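DUF4393 domain-containing protein (Alcanivorax borkumensis, PDB 3H35) is of unknown function but may be related to abortive-infection proteins, which defend bacteria against phage. Local coordinates at residues Leu118-Tyr132 against Arg158-Leu171. Residues are numbered along the deposited sequence; the frame is centred on the assembly and turned at random.
Sequences LVIASDFTESLRTDY and RRETLRISPLGRQL
Tyr132 OH is held by two backbone groups: it donates to Glu160 O (2.7 Å), arriving from well above that carbonyl's plane, and accepts from Thr125 N at 3.0 Å along an almost straight N-H (170°). One phenol thus ties the start of helix 129-137 both to its own preceding loop and to the facing strand. The ring in turn carries Arg159, whose CB sits over one face in a CH-pi contact, 3.9 Å from the centroid. Extended from CG to NE, the arginine runs on past Tyr132 CB, which lies over one face of the guanidinium; ring and guanidinium planes are 13° apart, and the tip is paired with Glu136 of the same helix. Phe124 lies alongside the same aliphatic stem, its ring edge at Arg159 CB. Arg129 brings a like charge close, but Glu126 grips it side-on through NE and NH2, and a water accepts from both arginines.

Next along the strand, Thr161 OG1 donates to Asp123 O (2.6 Å). Beyond it Ser122 OG, between its backbone N and carbonyl carbon (chi1 60°), takes the NE proton of Arg163 in the guanidinium plane at 3.0 Å, and a water joins Ser122 OG, Asp123 O and Arg163 NH2. Asp123 OD1 salt-bridges Arg158 NH1 and Arg158 NH2 salt-bridges Glu160 OE2, while Thr75 OG1 and Arg90 bind Glu160 OE1.

Backbone bonds pair Ile120 with Arg163 and Ser122 with Thr161. Where the strands part, Ser165 N reaches Leu118 O, and Ser165 OG, also bonded to Gly117 O, caps helix 166-175 through Gly168 N (2.9 Å). Leu118 CD2 meets Leu171 CD1 there. The whole is an antiparallel strand pair, a helix following each strand, at the edge, within this chain, of a sheet ordered 87-91, 71-77, 156-164, 119-123.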
ATOM      1  N   LEU A 118       7.549  -2.206   6.035  1.00 24.05           N
ATOM      2  CA  LEU A 118       8.872  -2.351   6.611  1.00 24.46           C
ATOM      3  C   LEU A 118       9.087  -1.461   7.833  1.00 25.29           C
ATOM      4  O   LEU A 118      10.002  -1.722   8.618  1.00 26.70           O
ATOM      5  CB  LEU A 118       9.961  -2.051   5.556  1.00 25.14           C
ATOM      6  CG  LEU A 118      10.024  -2.988   4.345  1.00 26.08           C
ATOM      7  CD1 LEU A 118      11.162  -2.644   3.340  1.00 20.60           C
ATOM      8  CD2 LEU A 118      10.096  -4.464   4.824  1.00 26.06           C
ATOM      9  N   VAL A 119       8.270  -0.410   7.968  1.00 24.60           N
ATOM     10  CA  VAL A 119       8.363   0.555   9.055  1.00 24.84           C
ATOM     11  C   VAL A 119       6.956   0.832   9.611  1.00 25.69           C
ATOM     12  O   VAL A 119       5.946   0.516   8.958  1.00 25.90           O
ATOM     13  CB  VAL A 119       8.978   1.866   8.567  1.00 24.65           C
ATOM     14  CG1 VAL A 119      10.431   1.656   8.060  1.00 22.95           C
ATOM     15  CG2 VAL A 119       8.101   2.562   7.486  1.00 23.12           C
ATOM     16  N   ILE A 120       6.887   1.426  10.790  1.00 25.89           N
ATOM     17  CA  ILE A 120       5.619   1.834  11.390  1.00 27.17           C
ATOM     18  C   ILE A 120       5.754   3.246  11.905  1.00 27.76           C
ATOM     19  O   ILE A 120       6.881   3.728  12.056  1.00 28.29           O
ATOM     20  CB  ILE A 120       5.162   0.931  12.547  1.00 27.95           C
ATOM     21  CG1 ILE A 120       6.265   0.828  13.613  1.00 29.02           C
ATOM     22  CG2 ILE A 120       4.728  -0.428  12.016  1.00 27.97           C
ATOM     23  CD1 ILE A 120       5.831   0.074  14.871  1.00 34.64           C
ATOM     24  N   ALA A 121       4.600   3.892  12.149  1.00 27.54           N
ATOM     25  CA  ALA A 121       4.523   5.194  12.788  1.00 28.30           C
ATOM     26  C   ALA A 121       3.931   5.022  14.175  1.00 29.05           C
ATOM     27  O   ALA A 121       2.971   4.297  14.340  1.00 31.28           O
ATOM     28  CB  ALA A 121       3.668   6.165  11.958  1.00 27.36           C
ATOM     29  N   SER A 122       4.503   5.649  15.187  1.00 29.67           N
ATOM     30  CA  SER A 122       3.877   5.662  16.507  1.00 30.60           C
ATOM     31  C   SER A 122       3.810   7.097  16.940  1.00 31.74           C
ATOM     32  O   SER A 122       4.156   8.026  16.175  1.00 30.62           O
ATOM     33  CB  SER A 122       4.673   4.815  17.507  1.00 30.78           C
ATOM     34  OG  SER A 122       6.010   5.300  17.657  1.00 31.92           O
ATOM     35  N   ASP A 123       3.340   7.307  18.164  1.00 33.19           N
ATOM     36  CA  ASP A 123       3.098   8.669  18.642  1.00 34.16           C
ATOM     37  C   ASP A 123       4.347   9.490  18.828  1.00 33.43           C
ATOM     38  O   ASP A 123       5.458   8.966  18.976  1.00 32.16           O
ATOM     39  CB  ASP A 123       2.393   8.651  20.000  1.00 35.73           C
ATOM     40  CG  ASP A 123       0.912   8.444  19.879  1.00 41.28           C
ATOM     41  OD1 ASP A 123       0.413   8.177  18.750  1.00 47.56           O
ATOM     42  OD2 ASP A 123       0.247   8.540  20.933  1.00 48.92           O
ATOM     43  N   PHE A 124       4.080  10.790  18.886  1.00 32.56           N
ATOM     44  CA  PHE A 124       5.045  11.820  19.165  1.00 32.88           C
ATOM     45  C   PHE A 124       6.035  11.374  20.217  1.00 31.42           C
ATOM     46  O   PHE A 124       5.638  10.761  21.189  1.00 31.14           O
ATOM     47  CB  PHE A 124       4.243  13.029  19.688  1.00 33.20           C
ATOM     48  CG  PHE A 124       5.072  14.116  20.256  1.00 34.72           C
ATOM     49  CD1 PHE A 124       5.750  14.983  19.428  1.00 39.31           C
ATOM     50  CD2 PHE A 124       5.136  14.307  21.623  1.00 38.64           C
ATOM     51  CE1 PHE A 124       6.510  16.024  19.948  1.00 40.32           C
ATOM     52  CE2 PHE A 124       5.882  15.327  22.160  1.00 38.82           C
ATOM     53  CZ  PHE A 124       6.586  16.188  21.319  1.00 41.29           C
ATOM     54  N   THR A 125       7.316  11.678  20.017  1.00 30.78           N
ATOM     55  CA  THR A 125       8.334  11.465  21.062  1.00 30.14           C
ATOM     56  C   THR A 125       8.902  12.799  21.513  1.00 30.02           C
ATOM     57  O   THR A 125       9.498  13.527  20.721  1.00 29.05           O
ATOM     58  CB  THR A 125       9.472  10.540  20.567  1.00 30.02           C
ATOM     59  OG1 THR A 125       8.890   9.301  20.179  1.00 29.40           O
ATOM     60  CG2 THR A 125      10.519  10.304  21.675  1.00 29.09           C
ATOM     61  N   GLU A 126       8.718  13.103  22.796  1.00 30.68           N
ATOM     62  CA  GLU A 126       9.067  14.413  23.350  1.00 31.68           C
ATOM     63  C   GLU A 126      10.527  14.767  23.082  1.00 32.33           C
ATOM     64  O   GLU A 126      10.851  15.920  22.798  1.00 33.46           O
ATOM     65  CB  GLU A 126       8.733  14.479  24.851  1.00 31.45           C
ATOM     66  CG  GLU A 126       9.136  15.807  25.558  1.00 32.98           C
ATOM     67  CD  GLU A 126       8.595  17.069  24.874  1.00 34.24           C
ATOM     68  OE1 GLU A 126       7.431  17.063  24.442  1.00 35.45           O
ATOM     69  OE2 GLU A 126       9.329  18.065  24.748  1.00 34.66           O
ATOM     70  N   SER A 127      11.401  13.773  23.148  1.00 32.45           N
ATOM     71  CA  SER A 127      12.841  13.998  22.983  1.00 32.52           C
ATOM     72  C   SER A 127      13.233  14.350  21.553  1.00 32.12           C
ATOM     73  O   SER A 127      14.298  14.896  21.321  1.00 31.95           O
ATOM     74  CB  SER A 127      13.613  12.766  23.438  1.00 31.92           C
ATOM     75  OG  SER A 127      13.377  11.730  22.514  1.00 33.12           O
ATOM     76  N   LEU A 128      12.377  14.050  20.589  1.00 32.48           N
ATOM     77  CA  LEU A 128      12.634  14.455  19.220  1.00 32.22           C
ATOM     78  C   LEU A 128      12.125  15.879  18.865  1.00 32.31           C
ATOM     79  O   LEU A 128      12.106  16.258  17.680  1.00 31.47           O
ATOM     80  CB  LEU A 128      12.032  13.410  18.275  1.00 33.01           C
ATOM     81  CG  LEU A 128      12.732  12.028  18.331  1.00 32.72           C
ATOM     82  CD1 LEU A 128      11.993  11.025  17.468  1.00 32.05           C
ATOM     83  CD2 LEU A 128      14.142  12.135  17.873  1.00 33.59           C
ATOM     84  N   ARG A 129      11.697  16.661  19.870  1.00 31.91           N
ATOM     85  CA  ARG A 129      11.103  17.983  19.611  1.00 31.74           C
ATOM     86  C   ARG A 129      11.915  18.853  18.606  1.00 31.33           C
ATOM     87  O   ARG A 129      11.383  19.401  17.627  1.00 29.62           O
ATOM     88  CB  ARG A 129      10.866  18.756  20.919  1.00 31.77           C
ATOM     89  CG  ARG A 129      10.044  20.023  20.720  1.00 31.77           C
ATOM     90  CD  ARG A 129       9.615  20.668  22.048  1.00 33.99           C
ATOM     91  NE  ARG A 129       8.536  19.956  22.766  1.00 33.73           N
ATOM     92  CZ  ARG A 129       7.237  20.061  22.498  1.00 33.73           C
ATOM     93  NH1 ARG A 129       6.795  20.822  21.509  1.00 33.36           N
ATOM     94  NH2 ARG A 129       6.362  19.382  23.222  1.00 33.72           N
ATOM     95  N   THR A 130      13.208  18.963  18.863  1.00 31.39           N
ATOM     96  CA  THR A 130      14.080  19.745  18.001  1.00 32.15           C
ATOM     97  C   THR A 130      14.013  19.246  16.561  1.00 31.92           C
ATOM     98  O   THR A 130      13.854  20.058  15.634  1.00 31.93           O
ATOM     99  CB  THR A 130      15.501  19.690  18.527  1.00 32.19           C
ATOM    100  OG1 THR A 130      15.532  20.395  19.768  1.00 34.51           O
ATOM    101  CG2 THR A 130      16.463  20.340  17.569  1.00 33.44           C
ATOM    102  N   ASP A 131      14.070  17.918  16.382  1.00 31.02           N
ATOM    103  CA  ASP A 131      13.958  17.337  15.044  1.00 31.07           C
ATOM    104  C   ASP A 131      12.644  17.642  14.317  1.00 30.04           C
ATOM    105  O   ASP A 131      12.640  17.932  13.124  1.00 29.73           O
ATOM    106  CB  ASP A 131      14.180  15.832  15.101  1.00 31.97           C
ATOM    107  CG  ASP A 131      15.634  15.488  15.395  1.00 33.14           C
ATOM    108  OD1 ASP A 131      16.487  15.834  14.560  1.00 37.35           O
ATOM    109  OD2 ASP A 131      15.920  14.914  16.464  1.00 35.73           O
ATOM    110  N   TYR A 132      11.530  17.578  15.027  1.00 29.37           N
ATOM    111  CA  TYR A 132      10.267  17.968  14.414  1.00 29.38           C
ATOM    112  C   TYR A 132      10.341  19.404  13.892  1.00 29.89           C
ATOM    113  O   TYR A 132       9.875  19.685  12.781  1.00 29.63           O
ATOM    114  CB  TYR A 132       9.132  17.872  15.414  1.00 29.12           C
ATOM    115  CG  TYR A 132       8.826  16.458  15.883  1.00 28.86           C
ATOM    116  CD1 TYR A 132       8.376  15.492  14.997  1.00 26.21           C
ATOM    117  CD2 TYR A 132       8.948  16.105  17.228  1.00 28.11           C
ATOM    118  CE1 TYR A 132       8.109  14.191  15.428  1.00 26.70           C
ATOM    119  CE2 TYR A 132       8.680  14.830  17.665  1.00 28.60           C
ATOM    120  CZ  TYR A 132       8.248  13.863  16.764  1.00 27.72           C
ATOM    121  OH  TYR A 132       7.969  12.588  17.227  1.00 27.01           O
ATOM    122  N   ARG A 158       0.764  15.903  11.769  1.00 28.60           N
ATOM    123  CA  ARG A 158       0.864  15.210  13.019  1.00 29.21           C
ATOM    124  C   ARG A 158       2.276  14.743  13.229  1.00 28.83           C
ATOM    125  O   ARG A 158       2.853  14.097  12.353  1.00 28.59           O
ATOM    126  CB  ARG A 158      -0.079  14.018  13.070  1.00 29.34           C
ATOM    127  CG  ARG A 158      -0.132  13.397  14.437  1.00 31.62           C
ATOM    128  CD  ARG A 158      -1.271  12.364  14.532  1.00 37.09           C
ATOM    129  NE  ARG A 158      -1.472  11.876  15.903  1.00 39.58           N
ATOM    130  CZ  ARG A 158      -1.008  10.718  16.385  1.00 42.77           C
ATOM    131  NH1 ARG A 158      -1.259  10.372  17.647  1.00 43.19           N
ATOM    132  NH2 ARG A 158      -0.306   9.892  15.625  1.00 42.49           N
ATOM    133  N   ARG A 159       2.817  15.075  14.397  1.00 28.32           N
ATOM    134  CA  ARG A 159       4.127  14.644  14.797  1.00 29.01           C
ATOM    135  C   ARG A 159       4.070  13.203  15.297  1.00 28.81           C
ATOM    136  O   ARG A 159       3.350  12.865  16.218  1.00 28.39           O
ATOM    137  CB  ARG A 159       4.710  15.550  15.865  1.00 29.05           C
ATOM    138  CG  ARG A 159       5.021  16.971  15.387  1.00 30.03           C
ATOM    139  CD  ARG A 159       5.339  17.842  16.578  1.00 32.72           C
ATOM    140  NE  ARG A 159       5.941  19.107  16.198  1.00 34.40           N
ATOM    141  CZ  ARG A 159       6.454  19.966  17.061  1.00 34.99           C
ATOM    142  NH1 ARG A 159       6.441  19.703  18.368  1.00 37.82           N
ATOM    143  NH2 ARG A 159       7.011  21.074  16.615  1.00 35.85           N
ATOM    144  N   GLU A 160       4.864  12.360  14.652  1.00 28.46           N
ATOM    145  CA  GLU A 160       4.900  10.948  14.954  1.00 28.24           C
ATOM    146  C   GLU A 160       6.369  10.475  15.045  1.00 27.56           C
ATOM    147  O   GLU A 160       7.316  11.268  14.926  1.00 27.20           O
ATOM    148  CB  GLU A 160       4.098  10.197  13.886  1.00 27.78           C
ATOM    149  CG  GLU A 160       2.605  10.614  13.850  1.00 29.09           C
ATOM    150  CD  GLU A 160       1.777   9.857  12.827  1.00 29.14           C
ATOM    151  OE1 GLU A 160       2.316   9.414  11.788  1.00 30.12           O
ATOM    152  OE2 GLU A 160       0.565   9.711  13.067  1.00 31.23           O
ATOM    153  N   THR A 161       6.538   9.185  15.291  1.00 26.75           N
ATOM    154  CA  THR A 161       7.837   8.585  15.426  1.00 26.30           C
ATOM    155  C   THR A 161       8.003   7.402  14.463  1.00 25.97           C
ATOM    156  O   THR A 161       7.148   6.516  14.407  1.00 25.85           O
ATOM    157  CB  THR A 161       8.027   8.126  16.866  1.00 27.30           C
ATOM    158  OG1 THR A 161       7.773   9.242  17.748  1.00 27.70           O
ATOM    159  CG2 THR A 161       9.451   7.589  17.059  1.00 25.09           C
ATOM    160  N   LEU A 162       9.088   7.403  13.699  1.00 25.17           N
ATOM    161  CA  LEU A 162       9.347   6.369  12.697  1.00 26.06           C
ATOM    162  C   LEU A 162      10.149   5.288  13.345  1.00 26.01           C
ATOM    163  O   LEU A 162      11.148   5.582  13.976  1.00 26.60           O
ATOM    164  CB  LEU A 162      10.155   6.949  11.534  1.00 26.42           C
ATOM    165  CG  LEU A 162      10.594   6.038  10.386  1.00 26.73           C
ATOM    166  CD1 LEU A 162       9.341   5.546   9.603  1.00 25.38           C
ATOM    167  CD2 LEU A 162      11.589   6.818   9.479  1.00 23.37           C
ATOM    168  N   ARG A 163       9.731   4.036  13.162  1.00 26.36           N
ATOM    169  CA  ARG A 163      10.479   2.863  13.620  1.00 26.48           C
ATOM    170  C   ARG A 163      10.376   1.721  12.632  1.00 25.58           C
ATOM    171  O   ARG A 163       9.447   1.681  11.868  1.00 24.71           O
ATOM    172  CB  ARG A 163       9.895   2.304  14.898  1.00 27.61           C
ATOM    173  CG  ARG A 163       9.784   3.268  15.994  1.00 31.54           C
ATOM    174  CD  ARG A 163       8.894   2.651  17.051  1.00 33.15           C
ATOM    175  NE  ARG A 163       8.556   3.726  17.943  1.00 35.50           N
ATOM    176  CZ  ARG A 163       9.355   4.183  18.889  1.00 34.32           C
ATOM    177  NH1 ARG A 163      10.531   3.622  19.108  1.00 35.43           N
ATOM    178  NH2 ARG A 163       8.957   5.200  19.609  1.00 35.21           N
ATOM    179  N   ILE A 164      11.284   0.754  12.750  1.00 25.01           N
ATOM    180  CA  ILE A 164      11.195  -0.500  12.020  1.00 24.53           C
ATOM    181  C   ILE A 164       9.976  -1.287  12.499  1.00 24.63           C
ATOM    182  O   ILE A 164       9.642  -1.251  13.675  1.00 25.66           O
ATOM    183  CB  ILE A 164      12.500  -1.349  12.173  1.00 24.24           C
ATOM    184  CG1 ILE A 164      12.569  -2.414  11.074  1.00 25.87           C
ATOM    185  CG2 ILE A 164      12.590  -2.050  13.562  1.00 21.19           C
ATOM    186  CD1 ILE A 164      13.980  -2.919  10.857  1.00 23.51           C
ATOM    187  N   SER A 165       9.302  -1.951  11.576  1.00 25.25           N
ATOM    188  CA  SER A 165       8.155  -2.816  11.892  1.00 25.41           C
ATOM    189  C   SER A 165       8.648  -4.233  12.218  1.00 25.46           C
ATOM    190  O   SER A 165       9.773  -4.587  11.886  1.00 24.95           O
ATOM    191  CB  SER A 165       7.225  -2.902  10.690  1.00 25.22           C
ATOM    192  OG  SER A 165       7.760  -3.724   9.658  1.00 22.52           O
ATOM    193  N   PRO A 166       7.796  -5.054  12.830  1.00 25.69           N
ATOM    194  CA  PRO A 166       8.063  -6.490  13.024  1.00 25.71           C
ATOM    195  C   PRO A 166       8.427  -7.210  11.727  1.00 25.61           C
ATOM    196  O   PRO A 166       9.270  -8.101  11.715  1.00 24.62           O
ATOM    197  CB  PRO A 166       6.727  -7.024  13.540  1.00 26.61           C
ATOM    198  CG  PRO A 166       6.099  -5.878  14.205  1.00 28.00           C
ATOM    199  CD  PRO A 166       6.494  -4.665  13.376  1.00 27.66           C
ATOM    200  N   LEU A 167       7.787  -6.818  10.626  1.00 25.45           N
ATOM    201  CA  LEU A 167       8.068  -7.447   9.359  1.00 24.94           C
ATOM    202  C   LEU A 167       9.436  -7.011   8.869  1.00 24.32           C
ATOM    203  O   LEU A 167      10.202  -7.814   8.321  1.00 24.41           O
ATOM    204  CB  LEU A 167       6.969  -7.110   8.346  1.00 24.77           C
ATOM    205  CG  LEU A 167       5.536  -7.602   8.677  1.00 23.96           C
ATOM    206  CD1 LEU A 167       4.517  -7.129   7.608  1.00 25.54           C
ATOM    207  CD2 LEU A 167       5.457  -9.131   8.804  1.00 22.44           C
ATOM    208  N   GLY A 168       9.754  -5.737   9.023  1.00 24.05           N
ATOM    209  CA  GLY A 168      11.079  -5.268   8.622  1.00 24.42           C
ATOM    210  C   GLY A 168      12.171  -5.949   9.454  1.00 24.41           C
ATOM    211  O   GLY A 168      13.228  -6.352   8.941  1.00 23.70           O
ATOM    212  N   ARG A 169      11.876  -6.168  10.725  1.00 24.77           N
ATOM    213  CA  ARG A 169      12.847  -6.789  11.601  1.00 26.75           C
ATOM    214  C   ARG A 169      13.018  -8.239  11.203  1.00 25.90           C
ATOM    215  O   ARG A 169      14.133  -8.742  11.152  1.00 25.11           O
ATOM    216  CB  ARG A 169      12.384  -6.641  13.040  1.00 27.85           C
ATOM    217  CG  ARG A 169      13.324  -7.182  14.115  1.00 35.52           C
ATOM    218  CD  ARG A 169      12.642  -7.033  15.534  1.00 43.91           C
ATOM    219  NE  ARG A 169      12.489  -5.617  15.936  1.00 48.39           N
ATOM    220  CZ  ARG A 169      11.346  -4.914  16.022  1.00 55.24           C
ATOM    221  NH1 ARG A 169      10.134  -5.432  15.734  1.00 55.81           N
ATOM    222  NH2 ARG A 169      11.417  -3.634  16.410  1.00 59.17           N
ATOM    223  N   GLN A 170      11.903  -8.913  10.885  1.00 25.68           N
ATOM    224  CA  GLN A 170      11.957 -10.310  10.511  1.00 24.09           C
ATOM    225  C   GLN A 170      12.751 -10.451   9.239  1.00 24.24           C
ATOM    226  O   GLN A 170      13.606 -11.321   9.143  1.00 22.63           O
ATOM    227  CB  GLN A 170      10.559 -10.902  10.292  1.00 24.86           C
ATOM    228  CG  GLN A 170      10.593 -12.378   9.875  1.00 24.76           C
ATOM    229  CD  GLN A 170       9.197 -12.964   9.740  1.00 27.86           C
ATOM    230  OE1 GLN A 170       8.194 -12.243   9.755  1.00 25.56           O
ATOM    231  NE2 GLN A 170       9.131 -14.275   9.667  1.00 26.48           N
ATOM    232  N   LEU A 171      12.496  -9.568   8.266  1.00 25.06           N
ATOM    233  CA  LEU A 171      13.264  -9.609   6.994  1.00 25.21           C
ATOM    234  C   LEU A 171      14.765  -9.315   7.196  1.00 25.64           C
ATOM    235  O   LEU A 171      15.647  -9.991   6.610  1.00 24.35           O
ATOM    236  CB  LEU A 171      12.677  -8.635   5.963  1.00 24.95           C
ATOM    237  CG  LEU A 171      11.397  -9.148   5.279  1.00 25.38           C
ATOM    238  CD1 LEU A 171      10.694  -7.958   4.650  1.00 20.39           C
ATOM    239  CD2 LEU A 171      11.776 -10.311   4.293  1.00 20.62           C
TER
HETATM  240  O   HOH W   1       6.637   6.612  19.886  1.00 32.13           O
HETATM  241  O   HOH W   2       1.364  11.644  18.003  1.00 50.07           O
HETATM  242  O   HOH W   3       8.130  22.163  19.369  1.00 34.04           O